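Local structure of GDSL-esterase (Pseudoalteromonas sp., 3HP4) at residues V25-L28 / Q29-Y32; F143-L146 / D147-K151; G52-L55 / R56-D59; P168-R171 / D172-D176. The protein hydrolyses esters as a serine esterase of the GDSL (SGNH) hydrolase family from a psychrotrophic bacterium, and may act on lysophospholipids. One frame throughout, in Å; residues are numbered along the deposited sequence.

Interaction 1 (V25-L28 / Q29-Y32); sequences VKLL and QDKY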
loop_
_atom_site.group_PDB
_atom_site.type_symbol
_atom_site.label_atom_id
_atom_site.label_comp_id
_atom_site.label_asym_id
_atom_site.label_seq_id
_atom_site.Cartn_x
_atom_site.Cartn_y
_atom_site.Cartn_z
ATOM N N VAL A 25 7.668 -7.550 -1.567
ATOM C CA VAL A 25 7.612 -7.081 -2.954
ATOM C C VAL A 25 8.602 -7.891 -3.796
ATOM O O VAL A 25 8.254 -8.390 -4.853
ATOM C CB VAL A 25 7.829 -5.558 -3.049
ATOM C CG1 VAL A 25 7.990 -5.159 -4.524
ATOM C CG2 VAL A 25 6.719 -4.777 -2.379
ATOM N N LYS A 26 9.822 -8.062 -3.309
ATOM C CA LYS A 26 10.801 -8.828 -4.058
ATOM C C LYS A 26 10.389 -10.307 -4.102
ATOM O O LYS A 26 10.511 -10.938 -5.135
ATOM C CB LYS A 26 12.231 -8.616 -3.516
ATOM C CG LYS A 26 13.323 -9.410 -4.252
ATOM C CD LYS A 26 13.252 -10.878 -3.851
ATOM C CE LYS A 26 14.581 -11.584 -3.924
ATOM N NZ LYS A 26 14.521 -12.819 -3.111
ATOM N N LEU A 27 9.844 -10.845 -3.005
ATOM C CA LEU A 27 9.398 -12.248 -3.060
ATOM C C LEU A 27 8.253 -12.414 -4.062
ATOM O O LEU A 27 8.135 -13.454 -4.741
ATOM C CB LEU A 27 8.931 -12.704 -1.685
ATOM C CG LEU A 27 9.970 -12.712 -0.571
ATOM C CD1 LEU A 27 9.332 -13.227 0.719
ATOM C CD2 LEU A 27 11.191 -13.578 -0.895
ATOM N N LEU A 28 7.380 -11.415 -4.158
ATOM C CA LEU A 28 6.303 -11.481 -5.119
ATOM C C LEU A 28 6.834 -11.404 -6.557
ATOM O O LEU A 28 6.395 -12.157 -7.440
ATOM C CB LEU A 28 5.278 -10.380 -4.850
ATOM C CG LEU A 28 4.036 -10.398 -5.791
ATOM C CD1 LEU A 28 3.361 -11.781 -5.871
ATOM C CD2 LEU A 28 3.036 -9.372 -5.339
ATOM N N GLN A 29 7.830 -10.548 -6.817
ATOM C CA GLN A 29 8.412 -10.553 -8.148
ATOM C C GLN A 29 9.048 -11.919 -8.440
ATOM O O GLN A 29 8.979 -12.387 -9.551
ATOM C CB GLN A 29 9.463 -9.474 -8.271
ATOM C CG GLN A 29 9.882 -9.284 -9.766
ATOM C CD GLN A 29 8.744 -8.803 -10.629
ATOM O OE1 GLN A 29 8.218 -7.750 -10.352
ATOM N NE2 GLN A 29 8.312 -9.539 -11.603
ATOM N N ASP A 30 9.681 -12.548 -7.452
ATOM C CA ASP A 30 10.286 -13.877 -7.676
ATOM C C ASP A 30 9.195 -14.836 -8.115
ATOM O O ASP A 30 9.398 -15.681 -8.988
ATOM C CB ASP A 30 10.944 -14.434 -6.407
ATOM C CG ASP A 30 12.167 -13.657 -5.948
ATOM O OD1 ASP A 30 12.794 -12.920 -6.745
ATOM O OD2 ASP A 30 12.556 -13.846 -4.768
ATOM N N LYS A 31 8.030 -14.759 -7.478
ATOM C CA LYS A 31 6.903 -15.641 -7.801
ATOM C C LYS A 31 6.422 -15.393 -9.210
ATOM O O LYS A 31 6.254 -16.323 -10.003
ATOM C CB LYS A 31 5.762 -15.488 -6.784
ATOM C CG LYS A 31 4.521 -16.319 -7.068
ATOM C CD LYS A 31 3.502 -16.141 -5.945
ATOM C CE LYS A 31 2.221 -16.955 -6.187
ATOM N NZ LYS A 31 2.486 -18.419 -6.093
ATOM N N TYR A 32 6.253 -14.136 -9.583
ATOM C CA TYR A 32 5.883 -13.798 -10.951
ATOM C C TYR A 32 6.907 -14.353 -11.951
ATOM O O TYR A 32 6.504 -14.881 -12.996
ATOM C CB TYR A 32 5.756 -12.279 -11.130
ATOM C CG TYR A 32 4.540 -11.667 -10.432
ATOM C CD1 TYR A 32 3.297 -12.328 -10.402
ATOM C CD2 TYR A 32 4.633 -10.439 -9.857
ATOM C CE1 TYR A 32 2.190 -11.734 -9.787
ATOM C CE2 TYR A 32 3.512 -9.853 -9.236
ATOM C CZ TYR A 32 2.319 -10.498 -9.243
ATOM O OH TYR A 32 1.247 -9.870 -8.614
#
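Leu-28 and Tyr-32, one helical turn apart, carry the apolar half of this contact. The phenol ring lies against the leucine fork: Leu-28 CD1 sits over one face, 4.0 Å from the centroid of the Tyr-32 ring and 22° off its normal, displaced toward the rim in a CH-pi contact. The branch point comes closer still, with Leu-28 CG 3.5 Å from Tyr-32 CE2, while the second methyl, CD2, approaches the hydroxyl oxygen. The first torsions differ. Leu-28 holds CG anti to the backbone N (chi1 -177°), whereas Tyr-32 holds its ring anti to the carbonyl carbon (chi1 -71°), and the two side chains meet at a slant.

The turn belongs to helix 24-34, which packs beside the parallel sheet of an alpha/beta SGNH-hydrolase fold. Leu-28 reaches Leu-41 of the edge strand 39-43 and Tyr-32 reaches Ile-39. Regular i to i+4 bonds run through it, among them Tyr-32 N to Leu-28 O at 2.9 Å.

On a more accessible side, Lys-26 and Asp-30 form a salt bridge, with Lys-26 NZ 2.8 Å from Asp-30 OD2 on the syn lone pair. It holds for one of two modelled positions of the lysine and is probably part-time. In that position the chain bends at chi2 (-75°), which brings CD and CE of Lys-26 across the carboxylate, each 3.2 Å from Asp-30 OD2, and NZ also donates to Glu-21 O. Lys-31 turns instead to Glu-35, and its charge lies against the Tyr-175 ring; the Gln-29 amide bridges to the backbone of Leu-41 and Ile-39.

Interaction 2 (F143-L146 / D147-K151); sequences FFML and DIAGK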
loop_
_atom_site.group_PDB
_atom_site.type_symbol
_atom_site.label_atom_id
_atom_site.label_comp_id
_atom_site.label_asym_id
_atom_site.label_seq_id
_atom_site.Cartn_x
_atom_site.Cartn_y
_atom_site.Cartn_z
ATOM N N PHE A 143 -6.554 -4.931 3.497
ATOM C CA PHE A 143 -5.265 -4.638 4.232
ATOM C C PHE A 143 -4.561 -5.959 4.526
ATOM O O PHE A 143 -5.077 -6.790 5.274
ATOM C CB PHE A 143 -5.619 -3.939 5.497
ATOM C CG PHE A 143 -4.438 -3.345 6.276
ATOM C CD1 PHE A 143 -3.337 -2.868 5.610
ATOM C CD2 PHE A 143 -4.507 -3.219 7.648
ATOM C CE1 PHE A 143 -2.281 -2.276 6.335
ATOM C CE2 PHE A 143 -3.436 -2.603 8.345
ATOM C CZ PHE A 143 -2.363 -2.158 7.650
ATOM N N PHE A 144 -3.343 -6.120 4.027
ATOM C CA PHE A 144 -2.641 -7.387 4.234
ATOM C C PHE A 144 -2.198 -7.622 5.640
ATOM O O PHE A 144 -1.865 -8.760 5.977
ATOM C CB PHE A 144 -1.455 -7.549 3.242
ATOM C CG PHE A 144 -0.373 -6.480 3.309
ATOM C CD1 PHE A 144 0.480 -6.381 4.404
ATOM C CD2 PHE A 144 -0.188 -5.630 2.222
ATOM C CE1 PHE A 144 1.494 -5.406 4.389
ATOM C CE2 PHE A 144 0.843 -4.666 2.227
ATOM C CZ PHE A 144 1.679 -4.575 3.318
ATOM N N MET A 145 -2.218 -6.607 6.519
ATOM C CA MET A 145 -1.807 -6.798 7.908
ATOM C C MET A 145 -2.852 -7.435 8.790
ATOM O O MET A 145 -2.554 -7.833 9.899
ATOM C CB MET A 145 -1.380 -5.478 8.527
ATOM C CG MET A 145 -0.047 -4.973 7.947
ATOM S SD MET A 145 1.378 -6.098 8.206
ATOM C CE MET A 145 1.506 -6.173 10.010
ATOM N N LEU A 146 -4.113 -7.467 8.345
ATOM C CA LEU A 146 -5.161 -7.962 9.239
ATOM C C LEU A 146 -4.936 -9.361 9.779
ATOM O O LEU A 146 -5.225 -9.650 10.917
ATOM C CB LEU A 146 -6.521 -7.892 8.525
ATOM C CG LEU A 146 -7.029 -6.447 8.327
ATOM C CD1 LEU A 146 -8.204 -6.451 7.282
ATOM C CD2 LEU A 146 -7.422 -5.808 9.595
ATOM N N ASP A 147 -4.425 -10.225 8.922
ATOM C CA ASP A 147 -4.172 -11.623 9.270
ATOM C C ASP A 147 -2.752 -11.856 9.733
ATOM O O ASP A 147 -2.347 -13.031 9.905
ATOM C CB ASP A 147 -4.431 -12.518 8.049
ATOM C CG ASP A 147 -5.878 -12.530 7.638
ATOM O OD1 ASP A 147 -6.717 -11.979 8.376
ATOM O OD2 ASP A 147 -6.172 -13.071 6.551
ATOM N N ILE A 148 -1.959 -10.790 9.903
ATOM C CA ILE A 148 -0.553 -10.889 10.278
ATOM C C ILE A 148 -0.362 -10.332 11.682
ATOM O O ILE A 148 0.296 -11.000 12.544
ATOM C CB ILE A 148 0.317 -10.045 9.304
ATOM C CG1 ILE A 148 0.195 -10.552 7.857
ATOM C CG2 ILE A 148 1.797 -10.058 9.767
ATOM C CD1 ILE A 148 0.792 -11.907 7.627
ATOM N N ALA A 149 -0.936 -9.160 11.975
ATOM C CA ALA A 149 -0.588 -8.400 13.195
ATOM C C ALA A 149 -0.927 -9.064 14.516
ATOM O O ALA A 149 -0.251 -8.780 15.505
ATOM C CB ALA A 149 -1.174 -6.999 13.164
ATOM N N GLY A 150 -1.887 -9.991 14.521
ATOM C CA GLY A 150 -2.243 -10.734 15.764
ATOM C C GLY A 150 -1.395 -11.973 16.043
ATOM O O GLY A 150 -1.614 -12.650 17.051
ATOM N N LYS A 151 -0.446 -12.272 15.167
ATOM C CA LYS A 151 0.448 -13.433 15.278
ATOM C C LYS A 151 1.825 -12.980 15.722
ATOM O O LYS A 151 2.585 -12.399 14.942
ATOM C CB LYS A 151 0.512 -14.188 13.953
ATOM C CG LYS A 151 -0.745 -15.023 13.632
ATOM C CD LYS A 151 -1.829 -14.341 12.951
ATOM C CE LYS A 151 -2.646 -15.413 12.236
ATOM N NZ LYS A 151 -3.810 -14.824 11.590
HETATM O O HOH W 1 -5.083 -9.591 5.907
HETATM O O HOH W 2 -3.917 -11.264 12.812
#
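The backbone makes two type I turns in close succession, Phe-143 to Leu-146 and Ile-148 to Lys-151, and Met-145 O joins them by accepting from two amides. Ala-149 N reaches this oxygen at 2.9 Å in the carbonyl plane, whereas Ile-148 N, at 3.0 Å, comes from well above that plane. Two waters complete the framework: one links Phe-143 O to Asp-147 N, the other Leu-146 O to Gly-150 N.

Among the side chains, Met-145 bends at both chi2 (-61°) and chi3 (-62°), bringing its terminal methyl to Ile-148 and Ala-149. Met-145 CE thereby meets Ile-148 CG2 at 3.9 Å and, more loosely, the methyl of Ala-149. The other branch of Ile-148 leans on backbone, its CG1 lying 3.3 Å from Phe-144 O. The bond from Lys-151 N to Ile-148 O closes the second turn, and Lys-151 NZ reaches back to Asp-147 O just before it, at 2.9 Å and from above the carbonyl plane.

This loop follows strand 139-141 and leads toward helix 166-183. Phe-144 packs on Ile-170 and Met-174 of that helix and meets Trp-24 edge-to-face, while Phe-143 rests on Met-109 of strand 105-109.

Interaction 3 (G52-L55 / R56-D59); sequences GGAL and RRLD
The guanidinium of Arg-56 lies across the first turn of helix 51-65 with one face over Gly-52 O, which stands 3.6 Å from the plane and over its centre. Gly-53 CA approaches the same group obliquely, 3.6 Å from Arg-56 NH2. In Arg-57 the guanidinium has Ala-54 CA nearby, again at an oblique angle, with NH1 the closest atom. Its NH1 forms a salt bridge to Glu-49 and its NH2 a hydrogen bond to Ala-44 O.

The two arginines share a first torsion, CG anti to the carbonyl carbon, but leave the helix in different directions and bend oppositely at chi3 (-90° in Arg-56, 51° in Arg-57). CG and CD of Arg-57 pass Gly-53 O on the way to Glu-49.

The backbone here is less regular than in an ideal alpha helix. Arg-56 N makes two weak bonds, to Gly-52 O at 3.4 Å and to Gly-53 O at 3.2 Å. Arg-57 N bonds to Ala-54 O at 2.9 Å, an i to i+3 pair met from above the carbonyl plane. Farther on, a water accepts from Asp-59 N and donates to Leu-55 O, bridging a position where a direct i to i+4 bond would normally lie.

Chemically, Arg-56 meets a carbonyl oxygen against one flat face, not along an N-H, and its charge probably interacts favourably with that dipole; Arg-57 is tied by charge to the preceding loop.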
loop_
_atom_site.group_PDB
_atom_site.type_symbol
_atom_site.label_atom_id
_atom_site.label_comp_id
_atom_site.label_asym_id
_atom_site.label_seq_id
_atom_site.Cartn_x
_atom_site.Cartn_y
_atom_site.Cartn_z
ATOM N N GLY A 52 0.868 13.012 2.516
ATOM C CA GLY A 52 1.336 14.303 1.974
ATOM C C GLY A 52 2.748 14.178 1.453
ATOM O O GLY A 52 3.084 14.791 0.432
ATOM N N GLY A 53 3.598 13.370 2.069
ATOM C CA GLY A 53 4.960 13.194 1.529
ATOM C C GLY A 53 4.950 12.514 0.190
ATOM O O GLY A 53 5.720 12.865 -0.752
ATOM N N ALA A 54 4.093 11.520 0.031
ATOM C CA ALA A 54 4.012 10.822 -1.228
ATOM C C ALA A 54 3.517 11.755 -2.305
ATOM O O ALA A 54 3.952 11.670 -3.464
ATOM C CB ALA A 54 3.112 9.568 -1.133
ATOM N N LEU A 55 2.567 12.613 -1.973
ATOM C CA LEU A 55 2.006 13.517 -2.938
ATOM C C LEU A 55 3.091 14.403 -3.550
ATOM O O LEU A 55 3.045 14.715 -4.765
ATOM C CB LEU A 55 0.857 14.282 -2.275
ATOM C CG LEU A 55 0.049 15.198 -3.185
ATOM C CD1 LEU A 55 -0.665 14.487 -4.331
ATOM C CD2 LEU A 55 -0.964 15.959 -2.329
ATOM N N ARG A 56 4.118 14.756 -2.774
ATOM C CA ARG A 56 5.219 15.562 -3.261
ATOM C C ARG A 56 6.148 14.805 -4.211
ATOM O O ARG A 56 6.875 15.416 -4.982
ATOM C CB ARG A 56 6.046 16.089 -2.070
ATOM C CG ARG A 56 5.341 17.136 -1.230
ATOM C CD ARG A 56 6.283 17.673 -0.119
ATOM N NE ARG A 56 6.169 16.893 1.121
ATOM C CZ ARG A 56 5.276 17.121 2.088
ATOM N NH1 ARG A 56 4.403 18.126 1.987
ATOM N NH2 ARG A 56 5.256 16.347 3.170
ATOM N N ARG A 57 6.121 13.479 -4.181
ATOM C CA ARG A 57 7.012 12.637 -4.989
ATOM C C ARG A 57 6.359 12.077 -6.241
ATOM O O ARG A 57 7.048 11.599 -7.154
ATOM C CB ARG A 57 7.479 11.453 -4.099
ATOM C CG ARG A 57 8.474 11.850 -3.019
ATOM C CD ARG A 57 8.637 10.798 -1.934
ATOM N NE ARG A 57 8.907 9.525 -2.554
ATOM C CZ ARG A 57 8.230 8.387 -2.334
ATOM N NH1 ARG A 57 7.227 8.275 -1.452
ATOM N NH2 ARG A 57 8.604 7.355 -3.048
ATOM N N LEU A 58 5.021 12.057 -6.286
ATOM C CA LEU A 58 4.397 11.205 -7.276
ATOM C C LEU A 58 4.553 11.702 -8.702
ATOM O O LEU A 58 4.721 10.868 -9.608
ATOM C CB LEU A 58 2.904 10.995 -6.904
ATOM C CG LEU A 58 2.180 10.085 -7.897
ATOM C CD1 LEU A 58 2.727 8.668 -7.966
ATOM C CD2 LEU A 58 0.657 10.009 -7.506
ATOM N N ASP A 59 4.471 12.998 -8.937
ATOM C CA ASP A 59 4.625 13.457 -10.317
ATOM C C ASP A 59 5.930 12.966 -10.923
ATOM O O ASP A 59 5.955 12.506 -12.073
ATOM C CB ASP A 59 4.621 14.993 -10.408
ATOM C CG ASP A 59 3.250 15.624 -10.154
ATOM O OD1 ASP A 59 2.209 15.030 -10.446
ATOM O OD2 ASP A 59 3.260 16.795 -9.690
HETATM O O HOH W 3 4.301 15.265 -7.139
#

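Interaction 4 (P168-R171 / D172-D176); sequences PLIR and DEMYD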
loop_
_atom_site.group_PDB
_atom_site.type_symbol
_atom_site.label_atom_id
_atom_site.label_comp_id
_atom_site.label_asym_id
_atom_site.label_seq_id
_atom_site.Cartn_x
_atom_site.Cartn_y
_atom_site.Cartn_z
ATOM N N PRO A 168 6.547 -14.019 3.225
ATOM C CA PRO A 168 5.905 -14.952 2.258
ATOM C C PRO A 168 4.380 -14.954 2.373
ATOM O O PRO A 168 3.673 -15.120 1.380
ATOM C CB PRO A 168 6.485 -16.337 2.614
ATOM C CG PRO A 168 7.722 -16.019 3.350
ATOM C CD PRO A 168 7.569 -14.702 4.052
ATOM N N LEU A 169 3.871 -14.753 3.599
ATOM C CA LEU A 169 2.432 -14.698 3.781
ATOM C C LEU A 169 1.838 -13.466 3.113
ATOM O O LEU A 169 0.816 -13.519 2.442
ATOM C CB LEU A 169 2.083 -14.750 5.287
ATOM C CG LEU A 169 2.474 -16.084 5.936
ATOM C CD1 LEU A 169 2.459 -15.888 7.440
ATOM C CD2 LEU A 169 1.437 -17.128 5.534
ATOM N N ILE A 170 2.476 -12.323 3.312
ATOM C CA ILE A 170 2.017 -11.094 2.668
ATOM C C ILE A 170 2.147 -11.233 1.125
ATOM O O ILE A 170 1.231 -10.823 0.410
ATOM C CB ILE A 170 2.797 -9.881 3.146
ATOM C CG1 ILE A 170 2.532 -9.662 4.658
ATOM C CG2 ILE A 170 2.401 -8.617 2.363
ATOM C CD1 ILE A 170 3.481 -8.659 5.279
ATOM N N ARG A 171 3.235 -11.850 0.629
ATOM C CA ARG A 171 3.404 -12.079 -0.801
ATOM C C ARG A 171 2.178 -12.800 -1.311
ATOM O O ARG A 171 1.635 -12.407 -2.360
ATOM C CB ARG A 171 4.617 -12.973 -1.001
ATOM C CG ARG A 171 4.734 -13.506 -2.453
ATOM C CD ARG A 171 5.696 -14.723 -2.534
ATOM N NE ARG A 171 5.107 -15.843 -1.804
ATOM C CZ ARG A 171 5.794 -16.806 -1.218
ATOM N NH1 ARG A 171 7.117 -16.812 -1.263
ATOM N NH2 ARG A 171 5.115 -17.701 -0.508
ATOM N N ASP A 172 1.729 -13.842 -0.621
ATOM C CA ASP A 172 0.626 -14.614 -1.174
ATOM C C ASP A 172 -0.694 -13.847 -1.124
ATOM O O ASP A 172 -1.524 -13.918 -2.049
ATOM C CB ASP A 172 0.523 -15.958 -0.503
ATOM C CG ASP A 172 1.712 -16.856 -0.873
ATOM O OD1 ASP A 172 2.322 -16.636 -1.934
ATOM O OD2 ASP A 172 2.035 -17.783 -0.101
ATOM N N GLU A 173 -0.929 -13.024 -0.086
ATOM C CA GLU A 173 -2.128 -12.188 -0.072
ATOM C C GLU A 173 -2.102 -11.130 -1.164
ATOM O O GLU A 173 -3.120 -10.735 -1.727
ATOM C CB GLU A 173 -2.319 -11.491 1.295
ATOM C CG GLU A 173 -2.607 -12.426 2.425
ATOM C CD GLU A 173 -2.825 -11.708 3.742
ATOM O OE1 GLU A 173 -3.614 -10.701 3.755
ATOM O OE2 GLU A 173 -2.199 -12.193 4.743
ATOM N N MET A 174 -0.907 -10.617 -1.446
ATOM C CA MET A 174 -0.802 -9.610 -2.480
ATOM C C MET A 174 -0.889 -10.210 -3.881
ATOM O O MET A 174 -1.456 -9.582 -4.772
ATOM C CB MET A 174 0.447 -8.751 -2.285
ATOM C CG MET A 174 0.336 -7.827 -1.058
ATOM S SD MET A 174 -1.180 -6.829 -1.094
ATOM C CE MET A 174 -0.748 -5.816 -2.455
ATOM N N TYR A 175 -0.362 -11.422 -4.055
ATOM C CA TYR A 175 -0.570 -12.108 -5.337
ATOM C C TYR A 175 -2.062 -12.207 -5.627
ATOM O O TYR A 175 -2.529 -11.944 -6.718
ATOM C CB TYR A 175 0.062 -13.503 -5.245
ATOM C CG TYR A 175 -0.167 -14.296 -6.490
ATOM C CD1 TYR A 175 0.674 -14.146 -7.608
ATOM C CD2 TYR A 175 -1.215 -15.186 -6.572
ATOM C CE1 TYR A 175 0.457 -14.887 -8.787
ATOM C CE2 TYR A 175 -1.451 -15.909 -7.741
ATOM C CZ TYR A 175 -0.601 -15.753 -8.813
ATOM O OH TYR A 175 -0.839 -16.506 -9.968
ATOM N N ASP A 176 -2.828 -12.613 -4.598
ATOM C CA ASP A 176 -4.253 -12.808 -4.797
ATOM C C ASP A 176 -4.978 -11.477 -4.997
ATOM O O ASP A 176 -5.815 -11.354 -5.884
ATOM C CB ASP A 176 -4.829 -13.508 -3.572
ATOM C CG ASP A 176 -4.380 -14.955 -3.427
ATOM O OD1 ASP A 176 -3.838 -15.571 -4.359
ATOM O OD2 ASP A 176 -4.595 -15.526 -2.321
#
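Helix 166-183, the C-terminal helix of this alpha/beta SGNH-hydrolase fold, contains a salt bridge between sequence neighbours, Arg-171 and Asp-172, set on a regular alpha-helical turn. The guanidinium grips the carboxylate side-on with two nitrogens, one for each oxygen. Arg-171 NE donates to Asp-172 OD1 at 2.9 Å, and Arg-171 NH2 to Asp-172 OD2 at 3.1 Å with a nearly straight N-H direction of 170°. Both acceptors lie near the guanidinium plane, yet the two flat groups are 38° apart. OD1 is met from above the carboxylate plane, while OD2 is met on its syn side and still somewhat out of plane.

Adjacent residues on a helix diverge, and the torsions bring these two together. Arg-171 sets CG anti to its own amide nitrogen (chi1 169°) and then bends at chi3, whereas Asp-172 places CG anti to the carbonyl carbon (chi1 -69°); the side chains end up side by side, pointing the same way. Two bonds restrain the rotation of the guanidinium, which also has Pro-168 CA over the centre of one face.

The buried side of the helix is apolar. Ile-170 and Met-174 run alongside each other and pack against Trp-24 of helix 24-34, while Tyr-175 turns to Leu-28 of the same helix. Backbone i to i+4 bonds continue throughout, including Met-174 N to Ile-170 O at 2.8 Å. Between those same two residues, Ile-170 CG2 lies 4.1 Å from Met-174 CG.

How the interactions relate
Along the chain the order is interaction 1, interaction 3, interaction 2, interaction 4. Interaction 4 touches interactions 1 and 2: its centre lies about 9 Å from that of interaction 1 and about 12 Å from that of interaction 2. Helices 24-34 and 166-183 meet where Leu-28 CA comes 3.7 Å from Arg-171 CG, and the loop 143-151 reaches helix 166-183 where Ile-148 CD1 lies 3.9 Å from Leu-169 CB. Interactions 1 and 2 do not touch. Interaction 3, on helix 51-65, stands apart, with centres 25 to 27 Å from the others. Helices 24-34 and 166-183 and the loop 143-151 thus form one packed cluster, while interaction 3 lies across the chain's centre from interactions 2 and 4.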